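Purine nucleoside phosphorylase YlmD (Geobacillus stearothermophilus, PDB 6T1B) catalyses the phosphorolysis of adenosine, inosine and S-methyl-5'-thioadenosine to the free base and a ribose 1-phosphate, and also deaminates adenosine. Local coordinates at residues 158-161 against 162-166. Residues are numbered along the deposited sequence; the frame is centred on the assembly and turned at random.
Sequences VWLW and QTREH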
loop_
_atom_site.group_PDB
_atom_site.type_symbol
_atom_site.label_atom_id
_atom_site.label_comp_id
_atom_site.label_asym_id
_atom_site.label_seq_id
_atom_site.Cartn_x
_atom_site.Cartn_y
_atom_site.Cartn_z
ATOM N N VAL A 158 -4.078 3.281 -13.077
ATOM C CA VAL A 158 -5.306 3.338 -13.863
ATOM C C VAL A 158 -4.973 3.427 -15.343
ATOM O O VAL A 158 -5.558 2.719 -16.178
ATOM C CB VAL A 158 -6.173 4.523 -13.405
ATOM C CG1 VAL A 158 -7.412 4.635 -14.278
ATOM C CG2 VAL A 158 -6.568 4.343 -11.979
ATOM N N TRP A 159 -4.023 4.304 -15.700
ATOM C CA TRP A 159 -3.626 4.463 -17.093
ATOM C C TRP A 159 -3.098 3.160 -17.679
ATOM O O TRP A 159 -3.389 2.830 -18.839
ATOM C CB TRP A 159 -2.567 5.563 -17.208
ATOM C CG TRP A 159 -2.134 5.860 -18.604
ATOM C CD1 TRP A 159 -2.781 6.649 -19.503
ATOM C CD2 TRP A 159 -0.949 5.387 -19.259
ATOM N NE1 TRP A 159 -2.077 6.695 -20.681
ATOM C CE2 TRP A 159 -0.946 5.933 -20.557
ATOM C CE3 TRP A 159 0.107 4.558 -18.876
ATOM C CZ2 TRP A 159 0.067 5.671 -21.477
ATOM C CZ3 TRP A 159 1.118 4.300 -19.792
ATOM C CH2 TRP A 159 1.088 4.856 -21.079
ATOM N N LEU A 160 -2.293 2.426 -16.914
ATOM C CA LEU A 160 -1.766 1.161 -17.421
ATOM C C LEU A 160 -2.884 0.149 -17.617
ATOM O O LEU A 160 -2.907 -0.567 -18.623
ATOM C CB LEU A 160 -0.712 0.591 -16.478
ATOM C CG LEU A 160 0.608 1.362 -16.417
ATOM C CD1 LEU A 160 1.494 0.854 -15.278
ATOM C CD2 LEU A 160 1.343 1.263 -17.727
ATOM N N TRP A 161 -3.834 0.087 -16.683
ATOM C CA TRP A 161 -4.929 -0.862 -16.845
ATOM C C TRP A 161 -5.767 -0.517 -18.070
ATOM O O TRP A 161 -6.223 -1.410 -18.795
ATOM C CB TRP A 161 -5.771 -0.938 -15.581
ATOM C CG TRP A 161 -5.090 -1.663 -14.462
ATOM C CD1 TRP A 161 -3.753 -1.928 -14.335
ATOM C CD2 TRP A 161 -5.710 -2.227 -13.290
ATOM N NE1 TRP A 161 -3.511 -2.608 -13.165
ATOM C CE2 TRP A 161 -4.706 -2.824 -12.523
ATOM C CE3 TRP A 161 -7.032 -2.320 -12.854
ATOM C CZ2 TRP A 161 -4.975 -3.459 -11.320
ATOM C CZ3 TRP A 161 -7.290 -2.947 -11.664
ATOM C CH2 TRP A 161 -6.274 -3.507 -10.910
ATOM N N GLN A 162 -5.948 0.784 -18.350
ATOM C CA GLN A 162 -6.747 1.188 -19.498
ATOM C C GLN A 162 -6.002 0.929 -20.792
ATOM O O GLN A 162 -6.549 0.337 -21.727
ATOM C CB GLN A 162 -7.118 2.661 -19.370
ATOM C CG GLN A 162 -8.118 3.098 -20.432
ATOM C CD GLN A 162 -8.810 4.399 -20.086
ATOM O OE1 GLN A 162 -8.447 5.073 -19.119
ATOM N NE2 GLN A 162 -9.820 4.760 -20.875
ATOM N N THR A 163 -4.737 1.355 -20.861
ATOM C CA THR A 163 -4.033 1.359 -22.142
ATOM C C THR A 163 -3.387 0.021 -22.459
ATOM O O THR A 163 -3.301 -0.353 -23.631
ATOM C CB THR A 163 -2.969 2.456 -22.178
ATOM O OG1 THR A 163 -1.911 2.175 -21.250
ATOM C CG2 THR A 163 -3.584 3.797 -21.836
ATOM N N ARG A 164 -2.903 -0.701 -21.455
ATOM C CA ARG A 164 -2.272 -1.987 -21.703
ATOM C C ARG A 164 -3.180 -3.169 -21.448
ATOM O O ARG A 164 -3.043 -4.187 -22.132
ATOM C CB ARG A 164 -0.996 -2.113 -20.878
ATOM C CG ARG A 164 -0.015 -0.991 -21.186
ATOM C CD ARG A 164 1.334 -1.244 -20.574
ATOM N NE ARG A 164 2.262 -0.153 -20.848
ATOM C CZ ARG A 164 3.500 -0.091 -20.370
ATOM N NH1 ARG A 164 3.962 -1.062 -19.592
ATOM N NH2 ARG A 164 4.273 0.941 -20.670
ATOM N N GLU A 165 -4.112 -3.059 -20.502
ATOM C CA GLU A 165 -5.012 -4.160 -20.172
ATOM C C GLU A 165 -6.429 -3.952 -20.682
ATOM O O GLU A 165 -7.254 -4.870 -20.579
ATOM C CB GLU A 165 -5.023 -4.406 -18.653
ATOM C CG GLU A 165 -3.636 -4.395 -18.001
ATOM C CD GLU A 165 -2.665 -5.428 -18.558
ATOM O OE1 GLU A 165 -3.115 -6.517 -18.942
ATOM O OE2 GLU A 165 -1.439 -5.142 -18.596
ATOM N N HIS A 166 -6.727 -2.793 -21.291
ATOM C CA HIS A 166 -8.029 -2.530 -21.915
ATOM C C HIS A 166 -9.171 -2.632 -20.909
ATOM O O HIS A 166 -10.246 -3.157 -21.209
ATOM C CB HIS A 166 -8.217 -3.416 -23.146
ATOM C CG HIS A 166 -7.069 -3.329 -24.111
ATOM N ND1 HIS A 166 -6.186 -4.368 -24.321
ATOM C CD2 HIS A 166 -6.636 -2.306 -24.888
ATOM C CE1 HIS A 166 -5.273 -3.997 -25.203
ATOM N NE2 HIS A 166 -5.525 -2.752 -25.565
#
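W159 has CG trans to its own backbone N (chi1 -177°), which swings the indole along the helix toward T163 one turn on; T163, with chi1 at 67°, holds OG1 between its backbone N and carbonyl carbon and meets that ring with both branches. CG2 makes a CH-pi contact over the five-membered ring, 3.6 Å from its centroid, while OG1 sits above the same indole system, 3.7 Å from the plane. The hydroxyl also donates to W159 O, at 2.9 Å from OG1. That carbonyl is gripped twice by one residue, since T163 N binds W159 O at 2.8 Å, and the two donors come in from opposite faces of the carbonyl plane.

This is the C-terminal end of helix 153-163 in the YfiH/LACC1-family fold, away from the inosine pocket and both zinc ions; W161 packs on L138 of strand 138-144 in a mixed sheet. Q162 N to V158 O and R164 N to L160 O continue the i to i+4 ladder; then the pattern loosens: E165 N makes two weak bonds, to L160 O and W161 O, H166, with positive phi, reaches back weakly through N to Q162 O, and the backbone of W161 also bonds to I167.

One residue along, L160 and R164 run side by side, the guanidinium laying one face on L160 CD2, which is 3.5 Å from R164 NE. E165 CB comes within 3.2 Å of W161 O as the chain turns, but the side chain bends away and carries OE1 to a salt bridge with K87 and OE2 to a hydrogen bond with Y111, whose ring also meets W161 edge-to-face, joining this part of the chain to strands 85-87 and 109-112.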